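Local coordinates for extracellular solute-binding protein, family 1 (Bifidobacterium longum subsp. infantis ATCC 15697, PDB 3QUF) that probably captures a solute, perhaps a sugar, outside the cell membrane and hands it to an ABC-type importer, at residues Ala102-Ser107 and Ala316-Leu321; Glu162-Gly167 and Phe226-Ala231; Gly260-Arg263 and Trp267-Pro270; Glu328-Phe333 and Thr339-Ser344. One frame throughout, in Å; residues are numbered along the deposited sequence.

Interaction 1 (Ala102-Ser107 and Ala316-Leu321); sequences AALDIS and AAKKFL
The side chains of L104 and K318 meet at about a right angle, methyl against methylene: CD2 of L104 lies 4.0 Å from CE of K318. Lysine suits this half-covered place because its apolar shaft can lie against leucine while its ammonium group goes on to polar partners. The shaft is extended beyond CG, with chi2 178° and chi3 -178°, which carries CE across to the loop although the CA-CB bond does not aim at it. NZ then forms a salt bridge with E109, further along the loop. A water lies between the segments, donating to the backbone O of D105 at 2.8 Å, with a long, weak link to NZ of K318 at 3.4 Å.

Deeper in, CD1 of I106 faces CD2 of L321 at 4.3 Å, branched chains whose methyl ends suit a dry interface. I305 of strand 295-305 touches L104, K318 and L321, and its backbone bonds to that of L104. Within the loop, OD1 of D105 takes two bonds, from N of S107 at 2.9 Å and from OG of S107 at 2.6 Å, the hydroxyl coming in on the syn side of the carboxylate. The backbone bond makes an Asx turn that spans D105 to S107, with I106 in its middle. The loop runs alongside strand 295-305 and the helix packs on it, as in the α/β lobes of solute-binding proteins.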
loop_
_atom_site.group_PDB
_atom_site.type_symbol
_atom_site.label_atom_id
_atom_site.label_comp_id
_atom_site.label_asym_id
_atom_site.label_seq_id
_atom_site.Cartn_x
_atom_site.Cartn_y
_atom_site.Cartn_z
ATOM N N ALA A 102 -11.410 21.553 0.730
ATOM C CA ALA A 102 -10.458 22.081 1.717
ATOM C C ALA A 102 -9.004 22.037 1.314
ATOM O O ALA A 102 -8.197 22.691 1.972
ATOM C CB ALA A 102 -10.619 21.333 3.063
ATOM N N ALA A 103 -8.655 21.228 0.319
ATOM C CA ALA A 103 -7.279 21.089 -0.121
ATOM C C ALA A 103 -6.994 21.984 -1.314
ATOM O O ALA A 103 -7.813 22.069 -2.265
ATOM C CB ALA A 103 -6.958 19.609 -0.456
ATOM N N LEU A 104 -5.843 22.622 -1.278
ATOM C CA LEU A 104 -5.360 23.485 -2.354
ATOM C C LEU A 104 -5.003 22.667 -3.581
ATOM O O LEU A 104 -4.345 21.666 -3.473
ATOM C CB LEU A 104 -4.109 24.221 -1.897
ATOM C CG LEU A 104 -3.470 25.239 -2.861
ATOM C CD1 LEU A 104 -4.391 26.416 -3.054
ATOM C CD2 LEU A 104 -2.093 25.707 -2.256
ATOM N N ASP A 105 -5.435 23.127 -4.757
ATOM C CA ASP A 105 -4.930 22.563 -6.030
ATOM C C ASP A 105 -3.459 22.890 -6.214
ATOM O O ASP A 105 -3.093 24.089 -6.385
ATOM C CB ASP A 105 -5.773 23.187 -7.152
ATOM C CG ASP A 105 -5.343 22.737 -8.544
ATOM O OD1 ASP A 105 -4.411 21.936 -8.677
ATOM O OD2 ASP A 105 -5.990 23.225 -9.520
ATOM N N ILE A 106 -2.617 21.862 -6.161
ATOM C CA ILE A 106 -1.167 21.992 -6.283
ATOM C C ILE A 106 -0.663 21.452 -7.617
ATOM O O ILE A 106 0.548 21.269 -7.830
ATOM C CB ILE A 106 -0.452 21.419 -5.049
ATOM C CG1 ILE A 106 -0.812 19.945 -4.839
ATOM C CG2 ILE A 106 -0.779 22.305 -3.802
ATOM C CD1 ILE A 106 0.065 19.278 -3.751
ATOM N N SER A 107 -1.589 21.297 -8.566
ATOM C CA SER A 107 -1.226 20.848 -9.919
ATOM C C SER A 107 -0.080 21.707 -10.469
ATOM O O SER A 107 -0.116 22.926 -10.383
ATOM C CB SER A 107 -2.415 20.965 -10.867
ATOM O OG SER A 107 -3.524 20.226 -10.414
ATOM N N ALA A 316 4.476 29.634 2.425
ATOM C CA ALA A 316 5.309 28.980 3.417
ATOM C C ALA A 316 5.058 27.462 3.419
ATOM O O ALA A 316 5.998 26.668 3.570
ATOM C CB ALA A 316 5.057 29.575 4.830
ATOM N N ALA A 317 3.802 27.060 3.310
ATOM C CA ALA A 317 3.434 25.643 3.247
ATOM C C ALA A 317 4.034 24.951 2.029
ATOM O O ALA A 317 4.499 23.800 2.121
ATOM C CB ALA A 317 1.894 25.490 3.324
ATOM N N LYS A 318 4.071 25.658 0.904
ATOM C CA LYS A 318 4.727 25.130 -0.285
ATOM C C LYS A 318 6.231 24.899 -0.024
ATOM O O LYS A 318 6.801 23.928 -0.551
ATOM C CB LYS A 318 4.526 26.046 -1.481
ATOM C CG LYS A 318 3.081 26.026 -1.967
ATOM C CD LYS A 318 2.852 26.984 -3.152
ATOM C CE LYS A 318 1.417 27.016 -3.629
ATOM N NZ LYS A 318 1.222 28.095 -4.649
ATOM N N LYS A 319 6.864 25.789 0.744
ATOM C CA LYS A 319 8.276 25.554 1.124
ATOM C C LYS A 319 8.446 24.296 1.979
ATOM O O LYS A 319 9.441 23.586 1.858
ATOM C CB LYS A 319 8.863 26.773 1.837
ATOM C CG LYS A 319 9.134 27.930 0.903
ATOM C CD LYS A 319 9.859 29.059 1.648
ATOM C CE LYS A 319 10.176 30.258 0.749
ATOM N NZ LYS A 319 11.250 31.124 1.365
ATOM N N PHE A 320 7.477 23.997 2.839
ATOM C CA PHE A 320 7.509 22.778 3.617
ATOM C C PHE A 320 7.360 21.524 2.745
ATOM O O PHE A 320 8.162 20.593 2.846
ATOM C CB PHE A 320 6.451 22.778 4.703
ATOM C CG PHE A 320 6.505 21.566 5.576
ATOM C CD1 PHE A 320 7.548 21.368 6.464
ATOM C CD2 PHE A 320 5.520 20.596 5.488
ATOM C CE1 PHE A 320 7.590 20.239 7.236
ATOM C CE2 PHE A 320 5.538 19.484 6.294
ATOM C CZ PHE A 320 6.560 19.283 7.156
ATOM N N LEU A 321 6.420 21.560 1.793
ATOM C CA LEU A 321 6.271 20.438 0.842
ATOM C C LEU A 321 7.517 20.265 -0.001
ATOM O O LEU A 321 7.952 19.133 -0.239
ATOM C CB LEU A 321 4.995 20.587 0.013
ATOM C CG LEU A 321 3.744 19.962 0.688
ATOM C CD1 LEU A 321 3.321 20.598 1.923
ATOM C CD2 LEU A 321 2.545 19.958 -0.306
HETATM O O HOH W 1 -0.852 25.787 -5.939
#

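Interaction 2 (Glu162-Gly167 and Phe226-Ala231)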
loop_
_atom_site.group_PDB
_atom_site.type_symbol
_atom_site.label_atom_id
_atom_site.label_comp_id
_atom_site.label_asym_id
_atom_site.label_seq_id
_atom_site.Cartn_x
_atom_site.Cartn_y
_atom_site.Cartn_z
ATOM N N GLU A 162 2.048 -21.968 -12.004
ATOM C CA GLU A 162 3.286 -22.591 -11.493
ATOM C C GLU A 162 3.344 -22.580 -9.955
ATOM O O GLU A 162 3.866 -23.502 -9.300
ATOM C CB GLU A 162 4.521 -21.885 -12.082
ATOM C CG GLU A 162 4.682 -22.022 -13.602
ATOM C CD GLU A 162 5.529 -20.902 -14.255
ATOM O OE1 GLU A 162 5.814 -19.874 -13.609
ATOM O OE2 GLU A 162 5.931 -21.065 -15.433
ATOM N N PHE A 163 2.820 -21.518 -9.365
ATOM C CA PHE A 163 2.704 -21.442 -7.916
ATOM C C PHE A 163 1.791 -22.528 -7.350
ATOM O O PHE A 163 2.080 -23.110 -6.286
ATOM C CB PHE A 163 2.194 -20.047 -7.523
ATOM C CG PHE A 163 1.883 -19.874 -6.056
ATOM C CD1 PHE A 163 2.895 -19.715 -5.135
ATOM C CD2 PHE A 163 0.572 -19.769 -5.620
ATOM C CE1 PHE A 163 2.600 -19.513 -3.777
ATOM C CE2 PHE A 163 0.278 -19.558 -4.286
ATOM C CZ PHE A 163 1.307 -19.435 -3.370
ATOM N N ILE A 164 0.690 -22.807 -8.041
ATOM C CA ILE A 164 -0.233 -23.849 -7.598
ATOM C C ILE A 164 0.494 -25.202 -7.698
ATOM O O ILE A 164 0.448 -26.014 -6.757
ATOM C CB ILE A 164 -1.545 -23.853 -8.406
ATOM C CG1 ILE A 164 -2.392 -22.623 -8.050
ATOM C CG2 ILE A 164 -2.363 -25.123 -8.127
ATOM C CD1 ILE A 164 -3.622 -22.414 -8.936
ATOM N N GLU A 165 1.183 -25.427 -8.811
ATOM C CA GLU A 165 1.915 -26.694 -9.007
ATOM C C GLU A 165 3.011 -26.854 -7.938
ATOM O O GLU A 165 3.176 -27.942 -7.392
ATOM C CB GLU A 165 2.534 -26.765 -10.398
ATOM C CG GLU A 165 1.526 -26.967 -11.533
ATOM C CD GLU A 165 0.632 -28.224 -11.383
ATOM O OE1 GLU A 165 1.175 -29.342 -11.209
ATOM O OE2 GLU A 165 -0.618 -28.084 -11.441
HETATM N N MSE A 166 3.715 -25.768 -7.611
HETATM C CA MSE A 166 4.741 -25.805 -6.566
HETATM C C MSE A 166 4.131 -26.117 -5.206
HETATM O O MSE A 166 4.694 -26.911 -4.442
HETATM C CB MSE A 166 5.482 -24.472 -6.490
HETATM C CG MSE A 166 6.665 -24.440 -5.523
HETATM SE SE MSE A 166 7.145 -22.631 -5.023
HETATM C CE MSE A 166 5.417 -22.068 -4.280
ATOM N N GLY A 167 2.997 -25.507 -4.922
ATOM C CA GLY A 167 2.323 -25.670 -3.653
ATOM C C GLY A 167 1.900 -27.122 -3.436
ATOM O O GLY A 167 2.010 -27.642 -2.323
ATOM N N PHE A 226 -10.649 -13.881 -8.843
ATOM C CA PHE A 226 -11.161 -14.762 -7.813
ATOM C C PHE A 226 -11.135 -16.222 -8.307
ATOM O O PHE A 226 -10.887 -17.120 -7.523
ATOM C CB PHE A 226 -12.593 -14.419 -7.443
ATOM C CG PHE A 226 -12.762 -13.315 -6.398
ATOM C CD1 PHE A 226 -12.063 -13.327 -5.202
ATOM C CD2 PHE A 226 -13.691 -12.312 -6.602
ATOM C CE1 PHE A 226 -12.276 -12.316 -4.230
ATOM C CE2 PHE A 226 -13.914 -11.329 -5.648
ATOM C CZ PHE A 226 -13.202 -11.338 -4.462
ATOM N N LYS A 227 -11.414 -16.446 -9.586
ATOM C CA LYS A 227 -11.417 -17.813 -10.139
ATOM C C LYS A 227 -10.041 -18.451 -10.012
ATOM O O LYS A 227 -9.920 -19.636 -9.667
ATOM C CB LYS A 227 -11.851 -17.846 -11.608
ATOM C CG LYS A 227 -13.331 -17.637 -11.873
ATOM C CD LYS A 227 -13.694 -18.091 -13.323
ATOM C CE LYS A 227 -15.120 -17.683 -13.771
ATOM N NZ LYS A 227 -16.190 -17.944 -12.771
ATOM N N ARG A 228 -8.999 -17.688 -10.333
ATOM C CA ARG A 228 -7.649 -18.207 -10.263
ATOM C C ARG A 228 -7.207 -18.343 -8.814
ATOM O O ARG A 228 -6.556 -19.323 -8.430
ATOM C CB ARG A 228 -6.693 -17.342 -11.071
ATOM C CG ARG A 228 -7.039 -17.285 -12.555
ATOM C CD ARG A 228 -7.129 -18.709 -13.182
ATOM N NE ARG A 228 -5.904 -19.476 -12.931
ATOM C CZ ARG A 228 -5.836 -20.787 -12.667
ATOM N NH1 ARG A 228 -6.921 -21.521 -12.579
ATOM N NH2 ARG A 228 -4.653 -21.366 -12.456
ATOM N N TRP A 229 -7.610 -17.391 -7.990
ATOM C CA TRP A 229 -7.329 -17.477 -6.550
ATOM C C TRP A 229 -8.080 -18.675 -5.933
ATOM O O TRP A 229 -7.484 -19.424 -5.162
ATOM C CB TRP A 229 -7.697 -16.140 -5.855
ATOM C CG TRP A 229 -7.005 -15.879 -4.562
ATOM C CD1 TRP A 229 -5.712 -15.586 -4.379
ATOM C CD2 TRP A 229 -7.603 -15.887 -3.259
ATOM N NE1 TRP A 229 -5.445 -15.387 -3.039
ATOM C CE2 TRP A 229 -6.596 -15.549 -2.336
ATOM C CE3 TRP A 229 -8.896 -16.105 -2.792
ATOM C CZ2 TRP A 229 -6.821 -15.473 -0.973
ATOM C CZ3 TRP A 229 -9.125 -16.002 -1.436
ATOM C CH2 TRP A 229 -8.086 -15.703 -0.539
ATOM N N GLU A 230 -9.350 -18.878 -6.295
ATOM C CA GLU A 230 -10.151 -20.026 -5.820
ATOM C C GLU A 230 -9.458 -21.347 -6.233
ATOM O O GLU A 230 -9.429 -22.321 -5.467
ATOM C CB GLU A 230 -11.591 -19.955 -6.371
ATOM C CG GLU A 230 -12.520 -21.106 -5.935
ATOM C CD GLU A 230 -13.900 -21.081 -6.617
ATOM O OE1 GLU A 230 -14.112 -20.279 -7.553
ATOM O OE2 GLU A 230 -14.778 -21.881 -6.230
ATOM N N ALA A 231 -8.893 -21.375 -7.440
ATOM C CA ALA A 231 -8.229 -22.587 -7.945
ATOM C C ALA A 231 -7.066 -23.008 -7.043
ATOM O O ALA A 231 -6.841 -24.206 -6.845
ATOM C CB ALA A 231 -7.736 -22.391 -9.392
#
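Two helices face each other at I164 and A231, whose CA atoms, 8.1 Å apart, are the nearest pair between 162-167 and 226-231. From 162-167 only I164 touches, and its CD1 does the touching. CG1 lies anti to the carbonyl carbon (chi1 -71°) and the chain runs on extended, which sends CD1 straight out to the partner helix. There it rests 4.1 Å from CB of A231 and 4.0 Å from the carbonyl carbon C of A231. The small alanine lets the isoleucine tip come right up to the backbone of its helix, and A235, just past that helix, also touches I164.

Both helices, 160-172 and 223-234, belong to the lobe of this solute-binding protein that lies across the chain's centre from the N-terminal strands, with no hydrogen bond between the two segments. R228, partly exposed, adds the second contact. Its chain bends at chi2 (-55°) and chi3, folding the guanidinium back toward the first helix, and the side chain crosses that of I164 at about a right angle. NH2 of R228 comes to 3.8 Å from CD1 of I164, a van der Waals approach oblique to the guanidinium plane. The charge itself is met by a salt bridge from the same NH2 to D161, one residue before the first segment. Arginine can thus cover a methyl group and still reach a carboxylate at the helix start. A second tie between the helices runs from the indole NE1 of W160 to the backbone O of R228.

Interaction 3 (Gly260-Arg263 and Trp267-Pro270)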
loop_
_atom_site.group_PDB
_atom_site.type_symbol
_atom_site.label_atom_id
_atom_site.label_comp_id
_atom_site.label_asym_id
_atom_site.label_seq_id
_atom_site.Cartn_x
_atom_site.Cartn_y
_atom_site.Cartn_z
ATOM N N GLY A 260 6.402 -23.019 3.395
ATOM C CA GLY A 260 7.111 -22.664 2.171
ATOM C C GLY A 260 7.144 -21.173 1.878
ATOM O O GLY A 260 8.190 -20.621 1.497
ATOM N N VAL A 261 6.002 -20.516 2.038
ATOM C CA VAL A 261 5.821 -19.145 1.525
ATOM C C VAL A 261 4.892 -18.395 2.432
ATOM O O VAL A 261 3.871 -18.962 2.903
ATOM C CB VAL A 261 5.142 -19.179 0.154
ATOM C CG1 VAL A 261 4.966 -17.718 -0.392
ATOM C CG2 VAL A 261 5.897 -20.077 -0.815
HETATM N N MSE A 262 5.215 -17.129 2.684
HETATM C CA MSE A 262 4.308 -16.198 3.366
HETATM C C MSE A 262 4.363 -14.846 2.681
HETATM O O MSE A 262 5.378 -14.522 2.065
HETATM C CB MSE A 262 4.753 -16.049 4.832
HETATM C CG MSE A 262 5.982 -15.189 5.023
HETATM SE SE MSE A 262 6.391 -14.877 6.934
HETATM C CE MSE A 262 4.993 -13.766 7.425
ATOM N N ARG A 263 3.285 -14.072 2.809
ATOM C CA ARG A 263 3.288 -12.691 2.402
ATOM C C ARG A 263 3.813 -11.874 3.570
ATOM O O ARG A 263 3.310 -11.965 4.687
ATOM C CB ARG A 263 1.876 -12.276 2.007
ATOM C CG ARG A 263 1.748 -10.878 1.512
ATOM C CD ARG A 263 1.534 -9.858 2.604
ATOM N NE ARG A 263 1.137 -8.539 2.078
ATOM C CZ ARG A 263 0.849 -7.498 2.830
ATOM N NH1 ARG A 263 0.874 -7.589 4.160
ATOM N NH2 ARG A 263 0.501 -6.359 2.254
ATOM N N TRP A 267 9.159 -4.825 7.334
ATOM C CA TRP A 267 8.927 -4.870 8.800
ATOM C C TRP A 267 9.307 -6.209 9.455
ATOM O O TRP A 267 9.704 -6.251 10.649
ATOM C CB TRP A 267 7.458 -4.474 9.110
ATOM C CG TRP A 267 6.393 -5.292 8.362
ATOM C CD1 TRP A 267 5.816 -6.453 8.773
ATOM C CD2 TRP A 267 5.803 -4.978 7.096
ATOM N NE1 TRP A 267 4.909 -6.900 7.833
ATOM C CE2 TRP A 267 4.889 -6.010 6.793
ATOM C CE3 TRP A 267 5.971 -3.933 6.180
ATOM C CZ2 TRP A 267 4.146 -6.018 5.620
ATOM C CZ3 TRP A 267 5.227 -3.940 5.016
ATOM C CH2 TRP A 267 4.329 -4.986 4.750
ATOM N N ASP A 268 9.205 -7.318 8.727
ATOM C CA ASP A 268 9.577 -8.638 9.249
ATOM C C ASP A 268 11.031 -9.052 9.018
ATOM O O ASP A 268 11.426 -10.135 9.398
ATOM C CB ASP A 268 8.681 -9.718 8.652
ATOM C CG ASP A 268 7.309 -9.772 9.308
ATOM O OD1 ASP A 268 7.159 -9.246 10.432
ATOM O OD2 ASP A 268 6.394 -10.390 8.714
ATOM N N LEU A 269 11.832 -8.212 8.376
ATOM C CA LEU A 269 13.189 -8.644 8.020
ATOM C C LEU A 269 14.042 -8.956 9.235
ATOM O O LEU A 269 14.797 -9.911 9.210
ATOM C CB LEU A 269 13.905 -7.594 7.197
ATOM C CG LEU A 269 13.652 -7.740 5.716
ATOM C CD1 LEU A 269 14.136 -6.457 5.044
ATOM C CD2 LEU A 269 14.392 -8.987 5.198
ATOM N N PRO A 270 13.934 -8.149 10.286
ATOM C CA PRO A 270 14.776 -8.419 11.457
ATOM C C PRO A 270 14.515 -9.784 12.081
ATOM O O PRO A 270 15.452 -10.521 12.403
ATOM C CB PRO A 270 14.383 -7.308 12.419
ATOM C CG PRO A 270 14.016 -6.200 11.569
ATOM C CD PRO A 270 13.304 -6.822 10.385
#
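This is a small packing contact between a strand and the 3-10 turn that leads into helix 269-274: strand 259-264 carries M262 and R263, and the chain returns after three residues to set W267 and D268 beside them. No hydrogen bond joins the two segments. NH1 of R263 approaches the indole of W267 at its edge, near the ring plane, 3.9 Å from CZ2, with the guanidinium and ring planes 56° apart; it is therefore not a cation-pi stack. CG of R263 is anti to N (chi1 -178°) and the chain is then bent at chi2, which together bring its end to the tryptophan, while its NE bonds to N296.

The second pair is selenomethionine M262 and D268. The bend at chi3 (-70°) turns CE of M262 to 3.9 Å from OD2 of D268, so the terminal methyl of the selenoether rests beside the carboxylate. That carboxylate is buried but well provided for: OD1 forms a salt bridge with K251 and OD2 accepts from S264. V250, K251 and F254 of helix 247-255 also touch M262. The arrangement is a short β-to-α connection, typical of the α/β lobes of solute-binding proteins.

Interaction 4 (Glu328-Phe333 and Thr339-Ser344); sequences EGLEAF and TLSLSS
OG of S341 is held by two polar groups: it accepts from the backbone N of S343 at 3.0 Å, with an N-H...O angle of 160°, and is hydrogen-bonded to the backbone O of Y346. The first bond forms an ST turn, which bends the chain where strand 340-341 ends. Serine suits the site because its short side chain, with OG anti to its own N (chi1 168°), can reach forward to the backbone N two residues on.

Helix 327-337 packs against this turn through L330, whose two methyls touch it. CD2 of L330 lies 3.9 Å from OG of S341, and CD1 rests on S343, whose hydroxyl is engaged by N325 and by the backbone N of K345. With these polar ends occupied, S343 offers the buried leucine its CB, whereas S341 meets it with its already bonded OG. V134 and Y346 also touch L330. Further along, F333 sets its ring edge-to-face with F38, while its backbone O comes within 4.4 Å of OG1 of T339. The strand itself pairs with strand 135-144 of the large mixed sheet. The tightest approach is that of CD1 of L330 to CB of S343, 3.6 Å.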
loop_
_atom_site.group_PDB
_atom_site.type_symbol
_atom_site.label_atom_id
_atom_site.label_comp_id
_atom_site.label_asym_id
_atom_site.label_seq_id
_atom_site.Cartn_x
_atom_site.Cartn_y
_atom_site.Cartn_z
ATOM N N GLU A 328 17.422 15.857 1.809
ATOM C CA GLU A 328 17.515 15.885 3.255
ATOM C C GLU A 328 16.201 15.470 3.887
ATOM O O GLU A 328 16.171 14.655 4.811
ATOM C CB GLU A 328 17.898 17.294 3.719
ATOM C CG GLU A 328 18.098 17.404 5.184
ATOM C CD GLU A 328 18.618 18.787 5.580
ATOM O OE1 GLU A 328 19.755 19.102 5.165
ATOM O OE2 GLU A 328 17.884 19.531 6.281
ATOM N N GLY A 329 15.109 16.035 3.385
ATOM C CA GLY A 329 13.778 15.701 3.911
ATOM C C GLY A 329 13.407 14.252 3.739
ATOM O O GLY A 329 12.883 13.611 4.646
ATOM N N LEU A 330 13.662 13.739 2.542
ATOM C CA LEU A 330 13.313 12.354 2.199
ATOM C C LEU A 330 14.107 11.359 3.032
ATOM O O LEU A 330 13.551 10.342 3.491
ATOM C CB LEU A 330 13.541 12.094 0.700
ATOM C CG LEU A 330 12.582 12.816 -0.243
ATOM C CD1 LEU A 330 13.180 12.889 -1.655
ATOM C CD2 LEU A 330 11.216 12.088 -0.259
ATOM N N GLU A 331 15.388 11.617 3.200
ATOM C CA GLU A 331 16.224 10.711 3.997
ATOM C C GLU A 331 15.719 10.670 5.435
ATOM O O GLU A 331 15.578 9.589 6.010
ATOM C CB GLU A 331 17.694 11.121 3.951
ATOM C CG GLU A 331 18.558 10.225 4.851
ATOM C CD GLU A 331 20.031 10.265 4.498
ATOM O OE1 GLU A 331 20.478 11.284 3.913
ATOM O OE2 GLU A 331 20.737 9.252 4.804
ATOM N N ALA A 332 15.429 11.847 5.986
ATOM C CA ALA A 332 14.941 11.931 7.357
ATOM C C ALA A 332 13.603 11.221 7.545
ATOM O O ALA A 332 13.441 10.469 8.486
ATOM C CB ALA A 332 14.830 13.388 7.814
ATOM N N PHE A 333 12.693 11.416 6.624
ATOM C CA PHE A 333 11.356 10.845 6.750
ATOM C C PHE A 333 11.367 9.328 6.533
ATOM O O PHE A 333 10.836 8.586 7.345
ATOM C CB PHE A 333 10.448 11.510 5.753
ATOM C CG PHE A 333 8.978 11.163 5.918
ATOM C CD1 PHE A 333 8.409 10.921 7.160
ATOM C CD2 PHE A 333 8.153 11.155 4.811
ATOM C CE1 PHE A 333 7.060 10.619 7.279
ATOM C CE2 PHE A 333 6.801 10.843 4.928
ATOM C CZ PHE A 333 6.259 10.595 6.156
ATOM N N THR A 339 10.084 3.531 5.565
ATOM C CA THR A 339 9.436 3.467 4.270
ATOM C C THR A 339 10.419 3.715 3.144
ATOM O O THR A 339 11.620 3.954 3.384
ATOM C CB THR A 339 8.302 4.478 4.230
ATOM O OG1 THR A 339 8.804 5.738 4.654
ATOM C CG2 THR A 339 7.121 4.016 5.144
ATOM N N LEU A 340 9.919 3.608 1.917
ATOM C CA LEU A 340 10.709 3.832 0.726
ATOM C C LEU A 340 10.343 5.164 0.093
ATOM O O LEU A 340 9.203 5.588 0.098
ATOM C CB LEU A 340 10.464 2.727 -0.303
ATOM C CG LEU A 340 10.804 1.315 0.152
ATOM C CD1 LEU A 340 10.452 0.300 -0.975
ATOM C CD2 LEU A 340 12.249 1.155 0.543
ATOM N N SER A 341 11.333 5.826 -0.495
ATOM C CA SER A 341 11.083 7.095 -1.150
ATOM C C SER A 341 10.366 6.909 -2.489
ATOM O O SER A 341 10.782 6.053 -3.305
ATOM C CB SER A 341 12.426 7.807 -1.397
ATOM O OG SER A 341 12.266 8.900 -2.272
ATOM N N LEU A 342 9.364 7.751 -2.760
ATOM C CA LEU A 342 8.769 7.846 -4.090
ATOM C C LEU A 342 9.401 8.899 -5.008
ATOM O O LEU A 342 8.910 9.139 -6.121
ATOM C CB LEU A 342 7.268 8.102 -3.950
ATOM C CG LEU A 342 6.430 6.956 -3.430
ATOM C CD1 LEU A 342 4.981 7.472 -3.203
ATOM C CD2 LEU A 342 6.385 5.770 -4.461
ATOM N N SER A 343 10.474 9.537 -4.577
ATOM C CA SER A 343 11.098 10.623 -5.314
ATOM C C SER A 343 12.503 10.257 -5.738
ATOM O O SER A 343 13.284 9.693 -4.970
ATOM C CB SER A 343 11.153 11.880 -4.462
ATOM O OG SER A 343 11.888 12.909 -5.120
ATOM N N SER A 344 12.842 10.611 -6.963
ATOM C CA SER A 344 14.201 10.376 -7.474
ATOM C C SER A 344 15.261 11.249 -6.810
ATOM O O SER A 344 16.449 11.048 -7.029
ATOM C CB SER A 344 14.232 10.587 -8.986
ATOM O OG SER A 344 13.925 11.925 -9.298
#

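Interactions 1 and 2 lie on opposite sides of the chain's centre, with centres 45 Å apart, as expected of a protein drawn out into two lobes. Interactions 2 and 3 share a lobe and touch, CE of M166 meeting CG2 of V261 at 4.0 Å, although their centres are 20 Å apart. Interactions 1 and 4 lie on consecutive helices, 311-324 and 327-337, their nearest atoms about 8 Å apart. Interactions 3 and 4 reach the same mixed sheet, again with about 8 Å between nearest atoms. Along the chain, interactions 2 and 3 are nested inside the loop closed by interaction 1. A sulfate, probably from crystallisation, lies about 6 Å from the L330 side chain.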